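Long-range contacts in protein SSD1 (Saccharomyces cerevisiae S288C, PDB 7AM1), which binds messenger RNA, notably in its untranslated regions, to repress translation, as a non-enzymatic member of the RNase II family: residues F367-S376 with P474-Q482; L518-S527 with I539-N550. All coordinates share one frame; numbering follows the deposited sequence.

Contact 1: F367-S376 with P474-Q482; sequences FAISELGWVS and PSNILSLEQ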
ATOM      1  N   PHE A 367      28.214   0.964 -12.950  1.00 43.34           N
ATOM      2  CA  PHE A 367      27.722   2.055 -12.125  1.00 45.83           C
ATOM      3  C   PHE A 367      26.769   1.490 -11.084  1.00 43.34           C
ATOM      4  O   PHE A 367      25.844   0.740 -11.414  1.00 40.82           O
ATOM      5  CB  PHE A 367      27.058   3.163 -12.959  1.00 50.52           C
ATOM      6  CG  PHE A 367      25.992   2.689 -13.905  1.00 54.40           C
ATOM      7  CD1 PHE A 367      26.325   2.175 -15.143  1.00 56.86           C
ATOM      8  CD2 PHE A 367      24.650   2.795 -13.567  1.00 55.56           C
ATOM      9  CE1 PHE A 367      25.346   1.749 -16.021  1.00 57.40           C
ATOM     10  CE2 PHE A 367      23.664   2.372 -14.444  1.00 56.06           C
ATOM     11  CZ  PHE A 367      24.016   1.846 -15.672  1.00 56.51           C
ATOM     12  N   ALA A 368      27.032   1.821  -9.827  1.00 45.45           N
ATOM     13  CA  ALA A 368      26.148   1.445  -8.739  1.00 45.25           C
ATOM     14  C   ALA A 368      24.992   2.431  -8.691  1.00 44.12           C
ATOM     15  O   ALA A 368      25.175   3.627  -8.932  1.00 44.33           O
ATOM     16  CB  ALA A 368      26.904   1.440  -7.412  1.00 46.35           C
ATOM     17  N   ILE A 369      23.794   1.922  -8.418  1.00 42.78           N
ATOM     18  CA  ILE A 369      22.600   2.751  -8.284  1.00 43.49           C
ATOM     19  C   ILE A 369      22.331   2.989  -6.806  1.00 43.04           C
ATOM     20  O   ILE A 369      22.240   2.038  -6.019  1.00 40.96           O
ATOM     21  CB  ILE A 369      21.383   2.103  -8.968  1.00 44.91           C
ATOM     22  CG1 ILE A 369      21.714   1.769 -10.427  1.00 48.37           C
ATOM     23  CG2 ILE A 369      20.162   3.005  -8.859  1.00 44.68           C
ATOM     24  CD1 ILE A 369      21.852   2.990 -11.323  1.00 51.06           C
ATOM     25  N   SER A 370      22.207   4.256  -6.429  1.00 47.95           N
ATOM     26  CA  SER A 370      21.861   4.638  -5.072  1.00 50.17           C
ATOM     27  C   SER A 370      20.459   5.228  -5.047  1.00 47.55           C
ATOM     28  O   SER A 370      20.013   5.871  -6.002  1.00 47.29           O
ATOM     29  CB  SER A 370      22.865   5.647  -4.506  1.00 54.95           C
ATOM     30  OG  SER A 370      22.789   6.885  -5.188  1.00 57.14           O
ATOM     31  N   GLU A 371      19.766   4.998  -3.941  1.00 43.70           N
ATOM     32  CA  GLU A 371      18.433   5.535  -3.717  1.00 42.67           C
ATOM     33  C   GLU A 371      18.502   6.510  -2.551  1.00 44.17           C
ATOM     34  O   GLU A 371      19.182   6.252  -1.552  1.00 43.74           O
ATOM     35  CB  GLU A 371      17.441   4.395  -3.456  1.00 42.68           C
ATOM     36  CG  GLU A 371      17.261   3.480  -4.680  1.00 43.06           C
ATOM     37  CD  GLU A 371      16.524   2.176  -4.385  1.00 43.12           C
ATOM     38  OE1 GLU A 371      17.104   1.283  -3.718  1.00 41.87           O
ATOM     39  OE2 GLU A 371      15.369   2.037  -4.846  1.00 43.57           O
ATOM     40  N   LEU A 372      17.832   7.650  -2.697  1.00 47.73           N
ATOM     41  CA  LEU A 372      17.921   8.711  -1.702  1.00 53.44           C
ATOM     42  C   LEU A 372      17.660   8.193  -0.298  1.00 54.00           C
ATOM     43  O   LEU A 372      16.612   7.601  -0.025  1.00 53.17           O
ATOM     44  CB  LEU A 372      16.923   9.821  -2.037  1.00 56.78           C
ATOM     45  CG  LEU A 372      17.180  11.161  -1.351  1.00 61.32           C
ATOM     46  CD1 LEU A 372      16.849  12.338  -2.234  1.00 61.84           C
ATOM     47  CD2 LEU A 372      16.329  11.193  -0.068  1.00 63.65           C
ATOM     48  N   GLY A 373      18.617   8.438   0.596  1.00 56.20           N
ATOM     49  CA  GLY A 373      18.497   8.050   1.983  1.00 57.10           C
ATOM     50  C   GLY A 373      18.812   6.601   2.265  1.00 56.35           C
ATOM     51  O   GLY A 373      18.723   6.179   3.425  1.00 56.50           O
ATOM     52  N   TRP A 374      19.188   5.833   1.250  1.00 54.88           N
ATOM     53  CA  TRP A 374      19.392   4.400   1.373  1.00 53.94           C
ATOM     54  C   TRP A 374      20.763   4.051   0.810  1.00 56.00           C
ATOM     55  O   TRP A 374      21.465   4.899   0.253  1.00 59.09           O
ATOM     56  CB  TRP A 374      18.268   3.642   0.651  1.00 50.82           C
ATOM     57  CG  TRP A 374      18.253   2.168   0.882  1.00 49.55           C
ATOM     58  CD1 TRP A 374      18.311   1.190  -0.066  1.00 48.08           C
ATOM     59  CD2 TRP A 374      18.174   1.500   2.145  1.00 49.84           C
ATOM     60  NE1 TRP A 374      18.266  -0.048   0.527  1.00 48.78           N
ATOM     61  CE2 TRP A 374      18.185   0.115   1.886  1.00 49.60           C
ATOM     62  CE3 TRP A 374      18.094   1.939   3.472  1.00 50.26           C
ATOM     63  CZ2 TRP A 374      18.121  -0.835   2.902  1.00 50.19           C
ATOM     64  CZ3 TRP A 374      18.029   0.996   4.480  1.00 50.70           C
ATOM     65  CH2 TRP A 374      18.041  -0.377   4.190  1.00 50.84           C
ATOM     66  N   VAL A 375      21.152   2.790   0.975  1.00 53.58           N
ATOM     67  CA  VAL A 375      22.436   2.298   0.489  1.00 51.71           C
ATOM     68  C   VAL A 375      22.367   2.059  -1.014  1.00 47.55           C
ATOM     69  O   VAL A 375      21.354   2.358  -1.658  1.00 45.55           O
ATOM     70  CB  VAL A 375      22.839   1.009   1.230  1.00 52.96           C
ATOM     71  CG1 VAL A 375      22.933   1.267   2.724  1.00 53.99           C
ATOM     72  CG2 VAL A 375      21.841  -0.106   0.941  1.00 52.39           C
ATOM     73  N   SER A 376      23.460   1.556  -1.586  1.00 47.19           N
ATOM     74  CA  SER A 376      23.482   1.042  -2.951  1.00 45.21           C
ATOM     75  C   SER A 376      23.623  -0.473  -2.888  1.00 43.27           C
ATOM     76  O   SER A 376      24.622  -0.988  -2.374  1.00 43.92           O
ATOM     77  CB  SER A 376      24.628   1.651  -3.757  1.00 46.43           C
ATOM     78  OG  SER A 376      24.756   1.011  -5.015  1.00 44.68           O
ATOM     79  N   PRO A 474      32.751  -0.800  -8.676  1.00 51.10           N
ATOM     80  CA  PRO A 474      32.066   0.204  -9.502  1.00 50.14           C
ATOM     81  C   PRO A 474      32.997   1.324  -9.945  1.00 52.14           C
ATOM     82  O   PRO A 474      33.874   1.768  -9.202  1.00 54.58           O
ATOM     83  CB  PRO A 474      30.956   0.728  -8.581  1.00 49.18           C
ATOM     84  CG  PRO A 474      30.726  -0.373  -7.603  1.00 48.31           C
ATOM     85  CD  PRO A 474      32.065  -1.015  -7.388  1.00 49.35           C
ATOM     86  N   SER A 475      32.795   1.774 -11.179  1.00 50.79           N
ATOM     87  CA  SER A 475      33.485   2.954 -11.674  1.00 52.38           C
ATOM     88  C   SER A 475      32.737   4.228 -11.330  1.00 53.07           C
ATOM     89  O   SER A 475      33.356   5.293 -11.221  1.00 53.90           O
ATOM     90  CB  SER A 475      33.671   2.858 -13.190  1.00 52.79           C
ATOM     91  OG  SER A 475      34.601   1.842 -13.510  1.00 53.97           O
ATOM     92  N   ASN A 476      31.421   4.133 -11.155  1.00 51.98           N
ATOM     93  CA  ASN A 476      30.585   5.294 -10.904  1.00 51.82           C
ATOM     94  C   ASN A 476      29.433   4.884 -10.002  1.00 49.31           C
ATOM     95  O   ASN A 476      29.091   3.705  -9.892  1.00 47.21           O
ATOM     96  CB  ASN A 476      30.051   5.887 -12.212  1.00 52.67           C
ATOM     97  CG  ASN A 476      31.155   6.391 -13.111  1.00 55.31           C
ATOM     98  OD1 ASN A 476      31.549   5.725 -14.071  1.00 59.59           O
ATOM     99  ND2 ASN A 476      31.668   7.572 -12.801  1.00 52.92           N
ATOM    100  N   ILE A 477      28.839   5.878  -9.350  1.00 49.44           N
ATOM    101  CA  ILE A 477      27.622   5.686  -8.572  1.00 49.25           C
ATOM    102  C   ILE A 477      26.676   6.827  -8.917  1.00 51.07           C
ATOM    103  O   ILE A 477      27.054   8.000  -8.823  1.00 50.94           O
ATOM    104  CB  ILE A 477      27.891   5.631  -7.059  1.00 48.92           C
ATOM    105  CG1 ILE A 477      26.582   5.376  -6.309  1.00 48.66           C
ATOM    106  CG2 ILE A 477      28.556   6.909  -6.573  1.00 49.57           C
ATOM    107  CD1 ILE A 477      26.781   4.833  -4.908  1.00 49.73           C
ATOM    108  N   LEU A 478      25.465   6.478  -9.346  1.00 54.77           N
ATOM    109  CA  LEU A 478      24.434   7.442  -9.702  1.00 57.72           C
ATOM    110  C   LEU A 478      23.214   7.228  -8.820  1.00 54.97           C
ATOM    111  O   LEU A 478      22.815   6.086  -8.568  1.00 54.77           O
ATOM    112  CB  LEU A 478      24.010   7.310 -11.170  1.00 62.31           C
ATOM    113  CG  LEU A 478      24.933   7.872 -12.248  1.00 68.34           C
ATOM    114  CD1 LEU A 478      24.389   7.515 -13.621  1.00 70.38           C
ATOM    115  CD2 LEU A 478      25.084   9.376 -12.104  1.00 70.44           C
ATOM    116  N   SER A 479      22.624   8.326  -8.356  1.00 51.01           N
ATOM    117  CA  SER A 479      21.305   8.254  -7.755  1.00 47.51           C
ATOM    118  C   SER A 479      20.248   8.210  -8.853  1.00 45.47           C
ATOM    119  O   SER A 479      20.488   8.611  -9.995  1.00 43.95           O
ATOM    120  CB  SER A 479      21.040   9.457  -6.850  1.00 46.73           C
ATOM    121  OG  SER A 479      20.926  10.634  -7.626  1.00 46.02           O
ATOM    122  N   LEU A 480      19.060   7.723  -8.490  1.00 46.78           N
ATOM    123  CA  LEU A 480      17.955   7.715  -9.440  1.00 49.22           C
ATOM    124  C   LEU A 480      17.625   9.125  -9.904  1.00 52.42           C
ATOM    125  O   LEU A 480      17.208   9.320 -11.050  1.00 51.61           O
ATOM    126  CB  LEU A 480      16.725   7.053  -8.818  1.00 48.57           C
ATOM    127  CG  LEU A 480      16.834   5.545  -8.580  1.00 48.60           C
ATOM    128  CD1 LEU A 480      15.609   5.026  -7.838  1.00 47.88           C
ATOM    129  CD2 LEU A 480      17.007   4.800  -9.897  1.00 49.11           C
ATOM    130  N   GLU A 481      17.807  10.120  -9.031  1.00 57.67           N
ATOM    131  CA  GLU A 481      17.612  11.504  -9.442  1.00 60.21           C
ATOM    132  C   GLU A 481      18.646  11.901 -10.486  1.00 58.92           C
ATOM    133  O   GLU A 481      18.309  12.530 -11.496  1.00 59.45           O
ATOM    134  CB  GLU A 481      17.693  12.435  -8.231  1.00 64.27           C
ATOM    135  CG  GLU A 481      16.495  12.362  -7.294  1.00 66.27           C
ATOM    136  CD  GLU A 481      16.444  11.071  -6.498  1.00 68.09           C
ATOM    137  OE1 GLU A 481      17.515  10.470  -6.269  1.00 69.46           O
ATOM    138  OE2 GLU A 481      15.332  10.655  -6.105  1.00 68.03           O
ATOM    139  N   GLN A 482      19.908  11.528 -10.263  1.00 55.03           N
ATOM    140  CA  GLN A 482      20.945  11.799 -11.250  1.00 54.08           C
ATOM    141  C   GLN A 482      20.699  11.018 -12.533  1.00 48.13           C
ATOM    142  O   GLN A 482      20.897  11.547 -13.633  1.00 45.66           O
ATOM    143  CB  GLN A 482      22.318  11.460 -10.670  1.00 59.23           C
ATOM    144  CG  GLN A 482      22.743  12.366  -9.531  1.00 64.41           C
ATOM    145  CD  GLN A 482      24.033  11.916  -8.878  1.00 68.18           C
ATOM    146  OE1 GLN A 482      24.342  10.726  -8.841  1.00 67.53           O
ATOM    147  NE2 GLN A 482      24.802  12.873  -8.367  1.00 71.09           N
TER
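Ala368 and Leu478 sit at the middle of a parallel ladder in which each strand gives and takes in turn. Ala368 N donates to Asn476 O (2.8 Å), Ala368 O accepts from Leu478 N (2.9 Å), and Leu478 O in turn receives Ser370 N at 2.9 Å along a nearly straight N-H path (169°). The next rung, Leu480 N to Ser370 O, is longer at 3.2 Å and uses an amide of the first turn of helix 480-488, carrying the pairing past the end of the strand. Ser370 OG adds a weak bond to Leu478 O.

Where strand becomes helix, Ser479 is the N-cap. With OG between the backbone N and the carbonyl carbon (chi1 69°), it accepts from Gln482 N, while Gln482 OE1 takes up Ser479 N; the two form a capping box. In the loop after the first strand, Ser376 OG donates to the strand's Ile369 O from above the carbonyl plane, tying the chain back to the strand once the type II beta turn Glu371-Trp374 has reversed it.

Packing follows the alternation of the strands. On the side of Ala368 and Ser370, the extended Ile477 places CD1 4.0 Å from Ser370 CB and as far from Ser376 CB, while Ala368 CB meets Pro474 CG. On the side of Ile369 and Leu478, Ile369 CG2 touches Leu480 CD2 at 3.8 Å, the two side chains crossing at about a right angle, and helices 495-510 and 544-568 cover this face. Glu371 CG lies alongside Leu480 CD1.

Strand 476-479 borders this RNB-domain sheet. The case illustrates how a border strand can have nearly all its polar hold in main-chain bonds, with apolar side chains packing on both faces, and how a capping box lets a helix begin while its first amide still serves the sheet.

Contact 2: L518-S527 with I539-N550; sequences LLPTLSLLES and ILDRTLGFVVIN
Arg542 turns one face of its guanidinium to Glu526 CG, 3.1 Å above the plane and displaced from the middle of the group, while Ser523 OG lies at its edge. At the Phe546 ring, Glu526 OE2 comes to the edge and Asn550 CB covers one face. NE and NH2 of Arg542 each hold an atom of Ser523: NE donates to Ser523 OG (2.7 Å) and NH2 to Ser523 O (3.1 Å). Ser523 OG, opposite its backbone N (chi1 180°), donates its own hydrogen bond to Ile539 O at 2.6 Å, so the hydroxyl is held by two partners.

The Glu526 carboxylate stands nearly perpendicular to the guanidinium (89°) and reaches it through a water shared by OE2 and Arg542 NH1. Asn550 ND2 donates to Glu526 OE1 (3.2 Å) from above the carboxylate plane; the same oxygen forms a salt bridge with Arg554. Apolar packing flanks this centre: Leu518 CD1 presses tightly on Val548 CG2 (3.4 Å), and Leu524 CD2 touches Ile539 CD1 (3.7 Å).

A leucine in place of Arg542 would probably leave Ser523 OG and Ser523 O without these donors and the bridging water short of a partner, with Arg554 still pairing with Glu526.

Arginine thus works here through its hydrogen bonds, joining the start of helix 523-529 to the loop before helix 544-568, its charge probably adding to that of Arg554 beside Glu526.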
ATOM      1  N   LEU A 518       8.331   3.233 -21.732  1.00 43.93           N
ATOM      2  CA  LEU A 518       8.386   2.993 -20.292  1.00 43.67           C
ATOM      3  C   LEU A 518       7.399   3.871 -19.533  1.00 43.16           C
ATOM      4  O   LEU A 518       6.923   3.479 -18.463  1.00 42.93           O
ATOM      5  CB  LEU A 518       9.810   3.204 -19.779  1.00 44.75           C
ATOM      6  CG  LEU A 518      10.821   2.155 -20.245  1.00 45.93           C
ATOM      7  CD1 LEU A 518      12.247   2.609 -19.970  1.00 47.32           C
ATOM      8  CD2 LEU A 518      10.553   0.815 -19.569  1.00 44.58           C
ATOM      9  N   LEU A 519       7.076   5.051 -20.061  1.00 43.45           N
ATOM     10  CA  LEU A 519       6.004   5.854 -19.488  1.00 43.04           C
ATOM     11  C   LEU A 519       4.849   5.940 -20.485  1.00 45.29           C
ATOM     12  O   LEU A 519       5.077   5.946 -21.698  1.00 45.30           O
ATOM     13  CB  LEU A 519       6.479   7.268 -19.139  1.00 43.09           C
ATOM     14  CG  LEU A 519       7.591   7.382 -18.095  1.00 43.81           C
ATOM     15  CD1 LEU A 519       7.998   8.832 -17.885  1.00 44.99           C
ATOM     16  CD2 LEU A 519       7.163   6.768 -16.784  1.00 44.33           C
ATOM     17  N   PRO A 520       3.592   6.010 -20.016  1.00 47.91           N
ATOM     18  CA  PRO A 520       3.177   6.056 -18.609  1.00 48.09           C
ATOM     19  C   PRO A 520       3.343   4.718 -17.889  1.00 45.24           C
ATOM     20  O   PRO A 520       3.373   3.666 -18.526  1.00 45.19           O
ATOM     21  CB  PRO A 520       1.699   6.452 -18.699  1.00 49.16           C
ATOM     22  CG  PRO A 520       1.252   5.891 -20.004  1.00 49.58           C
ATOM     23  CD  PRO A 520       2.433   6.013 -20.930  1.00 49.42           C
ATOM     24  N   THR A 521       3.433   4.766 -16.564  1.00 42.13           N
ATOM     25  CA  THR A 521       3.668   3.590 -15.740  1.00 39.15           C
ATOM     26  C   THR A 521       2.524   3.430 -14.743  1.00 37.27           C
ATOM     27  O   THR A 521       1.674   4.311 -14.583  1.00 37.03           O
ATOM     28  CB  THR A 521       5.025   3.701 -15.026  1.00 39.17           C
ATOM     29  OG1 THR A 521       5.405   2.427 -14.490  1.00 37.81           O
ATOM     30  CG2 THR A 521       4.973   4.742 -13.906  1.00 39.83           C
ATOM     31  N   LEU A 522       2.490   2.279 -14.082  1.00 35.86           N
ATOM     32  CA  LEU A 522       1.399   1.927 -13.174  1.00 35.35           C
ATOM     33  C   LEU A 522       1.969   1.879 -11.759  1.00 35.08           C
ATOM     34  O   LEU A 522       2.398   0.830 -11.274  1.00 35.01           O
ATOM     35  CB  LEU A 522       0.762   0.612 -13.588  1.00 36.31           C
ATOM     36  CG  LEU A 522       0.157   0.619 -14.995  1.00 38.69           C
ATOM     37  CD1 LEU A 522      -0.340  -0.774 -15.365  1.00 39.83           C
ATOM     38  CD2 LEU A 522      -0.972   1.656 -15.113  1.00 40.77           C
ATOM     39  N   SER A 523       1.958   3.037 -11.095  1.00 34.03           N
ATOM     40  CA  SER A 523       2.581   3.147  -9.783  1.00 33.05           C
ATOM     41  C   SER A 523       1.847   2.321  -8.738  1.00 33.80           C
ATOM     42  O   SER A 523       2.475   1.749  -7.842  1.00 34.05           O
ATOM     43  CB  SER A 523       2.626   4.608  -9.349  1.00 33.28           C
ATOM     44  OG  SER A 523       3.226   4.718  -8.075  1.00 33.06           O
ATOM     45  N   LEU A 524       0.520   2.247  -8.830  1.00 35.10           N
ATOM     46  CA  LEU A 524      -0.236   1.510  -7.823  1.00 36.34           C
ATOM     47  C   LEU A 524      -0.024   0.007  -7.979  1.00 37.60           C
ATOM     48  O   LEU A 524       0.123  -0.712  -6.983  1.00 38.46           O
ATOM     49  CB  LEU A 524      -1.720   1.883  -7.904  1.00 36.71           C
ATOM     50  CG  LEU A 524      -2.044   3.367  -7.668  1.00 37.87           C
ATOM     51  CD1 LEU A 524      -3.542   3.642  -7.756  1.00 39.71           C
ATOM     52  CD2 LEU A 524      -1.500   3.884  -6.343  1.00 36.70           C
ATOM     53  N   LEU A 525       0.023  -0.493  -9.215  1.00 37.26           N
ATOM     54  CA  LEU A 525       0.275  -1.920  -9.388  1.00 37.60           C
ATOM     55  C   LEU A 525       1.659  -2.298  -8.863  1.00 34.20           C
ATOM     56  O   LEU A 525       1.827  -3.362  -8.259  1.00 33.64           O
ATOM     57  CB  LEU A 525       0.123  -2.327 -10.852  1.00 40.16           C
ATOM     58  CG  LEU A 525      -1.253  -2.118 -11.493  1.00 42.78           C
ATOM     59  CD1 LEU A 525      -1.396  -3.012 -12.726  1.00 44.31           C
ATOM     60  CD2 LEU A 525      -2.398  -2.349 -10.521  1.00 43.61           C
ATOM     61  N   GLU A 526       2.660  -1.432  -9.054  1.00 33.79           N
ATOM     62  CA  GLU A 526       3.971  -1.699  -8.465  1.00 33.11           C
ATOM     63  C   GLU A 526       3.858  -1.919  -6.959  1.00 32.78           C
ATOM     64  O   GLU A 526       4.490  -2.829  -6.408  1.00 30.66           O
ATOM     65  CB  GLU A 526       4.938  -0.554  -8.782  1.00 33.37           C
ATOM     66  CG  GLU A 526       6.155  -0.426  -7.853  1.00 33.96           C
ATOM     67  CD  GLU A 526       7.134  -1.591  -7.934  1.00 35.58           C
ATOM     68  OE1 GLU A 526       7.008  -2.441  -8.844  1.00 35.32           O
ATOM     69  OE2 GLU A 526       8.051  -1.640  -7.084  1.00 35.89           O
ATOM     70  N   SER A 527       3.033  -1.111  -6.279  1.00 34.62           N
ATOM     71  CA  SER A 527       2.931  -1.195  -4.826  1.00 33.75           C
ATOM     72  C   SER A 527       2.240  -2.471  -4.367  1.00 32.89           C
ATOM     73  O   SER A 527       2.307  -2.796  -3.177  1.00 33.51           O
ATOM     74  CB  SER A 527       2.211   0.040  -4.257  1.00 34.21           C
ATOM     75  OG  SER A 527       0.807  -0.034  -4.413  1.00 34.48           O
ATOM     76  N   ILE A 539       1.719   8.860  -3.762  1.00 33.35           N
ATOM     77  CA  ILE A 539       1.957   7.463  -4.098  1.00 33.59           C
ATOM     78  C   ILE A 539       1.930   7.230  -5.602  1.00 34.46           C
ATOM     79  O   ILE A 539       2.398   6.189  -6.076  1.00 33.82           O
ATOM     80  CB  ILE A 539       0.928   6.553  -3.397  1.00 33.31           C
ATOM     81  CG1 ILE A 539      -0.502   6.986  -3.724  1.00 34.53           C
ATOM     82  CG2 ILE A 539       1.147   6.569  -1.894  1.00 33.25           C
ATOM     83  CD1 ILE A 539      -1.551   5.961  -3.319  1.00 34.86           C
ATOM     84  N   LEU A 540       1.386   8.172  -6.370  1.00 35.49           N
ATOM     85  CA  LEU A 540       1.333   8.014  -7.818  1.00 35.65           C
ATOM     86  C   LEU A 540       2.652   8.359  -8.500  1.00 33.63           C
ATOM     87  O   LEU A 540       2.843   7.995  -9.665  1.00 32.73           O
ATOM     88  CB  LEU A 540       0.214   8.888  -8.388  1.00 37.09           C
ATOM     89  CG  LEU A 540      -1.205   8.554  -7.925  1.00 39.08           C
ATOM     90  CD1 LEU A 540      -2.204   9.573  -8.474  1.00 39.22           C
ATOM     91  CD2 LEU A 540      -1.597   7.141  -8.340  1.00 40.06           C
ATOM     92  N   ASP A 541       3.563   9.046  -7.813  1.00 33.08           N
ATOM     93  CA  ASP A 541       4.795   9.495  -8.445  1.00 33.64           C
ATOM     94  C   ASP A 541       5.704   8.308  -8.765  1.00 34.43           C
ATOM     95  O   ASP A 541       5.918   7.423  -7.926  1.00 34.33           O
ATOM     96  CB  ASP A 541       5.538  10.482  -7.540  1.00 34.98           C
ATOM     97  CG  ASP A 541       4.884  11.863  -7.482  1.00 36.86           C
ATOM     98  OD1 ASP A 541       3.824  12.091  -8.107  1.00 37.23           O
ATOM     99  OD2 ASP A 541       5.452  12.737  -6.793  1.00 37.88           O
ATOM    100  N   ARG A 542       6.221   8.288  -9.992  1.00 34.56           N
ATOM    101  CA  ARG A 542       7.291   7.392 -10.411  1.00 35.48           C
ATOM    102  C   ARG A 542       8.080   8.145 -11.474  1.00 37.48           C
ATOM    103  O   ARG A 542       7.482   8.815 -12.323  1.00 39.93           O
ATOM    104  CB  ARG A 542       6.777   6.074 -10.998  1.00 35.19           C
ATOM    105  CG  ARG A 542       5.888   5.251 -10.100  1.00 35.82           C
ATOM    106  CD  ARG A 542       6.657   4.568  -8.981  1.00 34.98           C
ATOM    107  NE  ARG A 542       5.741   3.829  -8.119  1.00 34.61           N
ATOM    108  CZ  ARG A 542       6.114   3.003  -7.148  1.00 33.94           C
ATOM    109  NH1 ARG A 542       7.400   2.801  -6.891  1.00 32.97           N
ATOM    110  NH2 ARG A 542       5.194   2.380  -6.428  1.00 34.70           N
ATOM    111  N   THR A 543       9.407   8.051 -11.425  1.00 36.67           N
ATOM    112  CA  THR A 543      10.251   8.693 -12.423  1.00 36.51           C
ATOM    113  C   THR A 543      10.713   7.683 -13.466  1.00 36.51           C
ATOM    114  O   THR A 543      10.733   6.471 -13.236  1.00 35.70           O
ATOM    115  CB  THR A 543      11.477   9.358 -11.786  1.00 37.52           C
ATOM    116  OG1 THR A 543      12.365   8.355 -11.279  1.00 36.93           O
ATOM    117  CG2 THR A 543      11.068  10.285 -10.654  1.00 39.01           C
ATOM    118  N   LEU A 544      11.108   8.214 -14.624  1.00 35.71           N
ATOM    119  CA  LEU A 544      11.656   7.377 -15.683  1.00 36.84           C
ATOM    120  C   LEU A 544      12.847   6.572 -15.185  1.00 36.27           C
ATOM    121  O   LEU A 544      12.951   5.373 -15.460  1.00 35.13           O
ATOM    122  CB  LEU A 544      12.046   8.251 -16.874  1.00 37.73           C
ATOM    123  CG  LEU A 544      12.738   7.572 -18.053  1.00 37.91           C
ATOM    124  CD1 LEU A 544      11.886   6.422 -18.564  1.00 38.92           C
ATOM    125  CD2 LEU A 544      13.014   8.578 -19.167  1.00 39.18           C
ATOM    126  N   GLY A 545      13.751   7.211 -14.439  1.00 38.93           N
ATOM    127  CA  GLY A 545      14.916   6.501 -13.935  1.00 40.38           C
ATOM    128  C   GLY A 545      14.536   5.302 -13.090  1.00 41.13           C
ATOM    129  O   GLY A 545      15.081   4.207 -13.258  1.00 41.08           O
ATOM    130  N   PHE A 546      13.592   5.493 -12.164  1.00 38.90           N
ATOM    131  CA  PHE A 546      13.131   4.366 -11.364  1.00 36.42           C
ATOM    132  C   PHE A 546      12.558   3.266 -12.249  1.00 35.58           C
ATOM    133  O   PHE A 546      12.837   2.081 -12.038  1.00 35.69           O
ATOM    134  CB  PHE A 546      12.082   4.809 -10.346  1.00 35.21           C
ATOM    135  CG  PHE A 546      11.419   3.653  -9.638  1.00 34.54           C
ATOM    136  CD1 PHE A 546      11.996   3.087  -8.511  1.00 36.19           C
ATOM    137  CD2 PHE A 546      10.249   3.095 -10.131  1.00 33.31           C
ATOM    138  CE1 PHE A 546      11.400   2.000  -7.868  1.00 36.16           C
ATOM    139  CE2 PHE A 546       9.655   2.009  -9.496  1.00 32.72           C
ATOM    140  CZ  PHE A 546      10.231   1.464  -8.365  1.00 34.34           C
ATOM    141  N   VAL A 547      11.753   3.638 -13.248  1.00 34.80           N
ATOM    142  CA  VAL A 547      11.086   2.641 -14.080  1.00 34.14           C
ATOM    143  C   VAL A 547      12.111   1.847 -14.880  1.00 35.30           C
ATOM    144  O   VAL A 547      11.984   0.625 -15.036  1.00 34.40           O
ATOM    145  CB  VAL A 547      10.056   3.323 -14.999  1.00 35.55           C
ATOM    146  CG1 VAL A 547       9.512   2.346 -16.030  1.00 37.51           C
ATOM    147  CG2 VAL A 547       8.918   3.911 -14.182  1.00 33.89           C
ATOM    148  N   VAL A 548      13.140   2.525 -15.397  1.00 36.60           N
ATOM    149  CA  VAL A 548      14.202   1.844 -16.136  1.00 37.27           C
ATOM    150  C   VAL A 548      14.855   0.778 -15.264  1.00 35.99           C
ATOM    151  O   VAL A 548      14.946  -0.396 -15.645  1.00 35.23           O
ATOM    152  CB  VAL A 548      15.242   2.862 -16.644  1.00 39.32           C
ATOM    153  CG1 VAL A 548      16.512   2.151 -17.099  1.00 39.74           C
ATOM    154  CG2 VAL A 548      14.676   3.680 -17.781  1.00 39.35           C
ATOM    155  N   ILE A 549      15.325   1.176 -14.080  1.00 34.34           N
ATOM    156  CA  ILE A 549      15.979   0.227 -13.191  1.00 34.78           C
ATOM    157  C   ILE A 549      14.983  -0.814 -12.697  1.00 34.28           C
ATOM    158  O   ILE A 549      15.345  -1.981 -12.507  1.00 33.99           O
ATOM    159  CB  ILE A 549      16.647   0.967 -12.016  1.00 35.89           C
ATOM    160  CG1 ILE A 549      17.694   1.971 -12.526  1.00 37.55           C
ATOM    161  CG2 ILE A 549      17.239  -0.023 -11.019  1.00 36.54           C
ATOM    162  CD1 ILE A 549      18.817   1.375 -13.380  1.00 38.34           C
ATOM    163  N   ASN A 550      13.719  -0.422 -12.484  1.00 33.88           N
ATOM    164  CA  ASN A 550      12.722  -1.358 -11.965  1.00 34.14           C
ATOM    165  C   ASN A 550      12.405  -2.451 -12.982  1.00 33.34           C
ATOM    166  O   ASN A 550      12.219  -3.617 -12.610  1.00 31.06           O
ATOM    167  CB  ASN A 550      11.440  -0.610 -11.567  1.00 34.62           C
ATOM    168  CG  ASN A 550      10.518  -1.445 -10.658  1.00 35.46           C
ATOM    169  OD1 ASN A 550      10.981  -2.185  -9.784  1.00 33.74           O
ATOM    170  ND2 ASN A 550       9.208  -1.317 -10.866  1.00 34.77           N
TER
HETATM  171  O   HOH W   1       9.090  -4.201  -9.330  1.00 30.96           O
HETATM  172  O   HOH W   2       8.162   0.579  -5.425  1.00 36.32           O

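In the fold
Both contacts lie in the RNB domain and both are partly buried, yet contact 1 sits at the border of a sheet, its centre about 25 Å from the centre of the chain, and that of contact 2 about 14 Å. Their own centres are about 17 Å apart. They share a boundary where helix 480-488, begun in contact 1, packs on helix 544-568, begun in contact 2: Leu480 CD2 lies 3.9 Å from Ile549 CG1. From strand 367-370, Ile369 CD1 also reaches Ile549 CD1. The polar part of contact 1 is mostly repeating backbone bonds, with apolar packing on the sheet's faces. Contact 2, between loops and helix starts, relies on side-chain bonds, charge and water, with apolar packing around them.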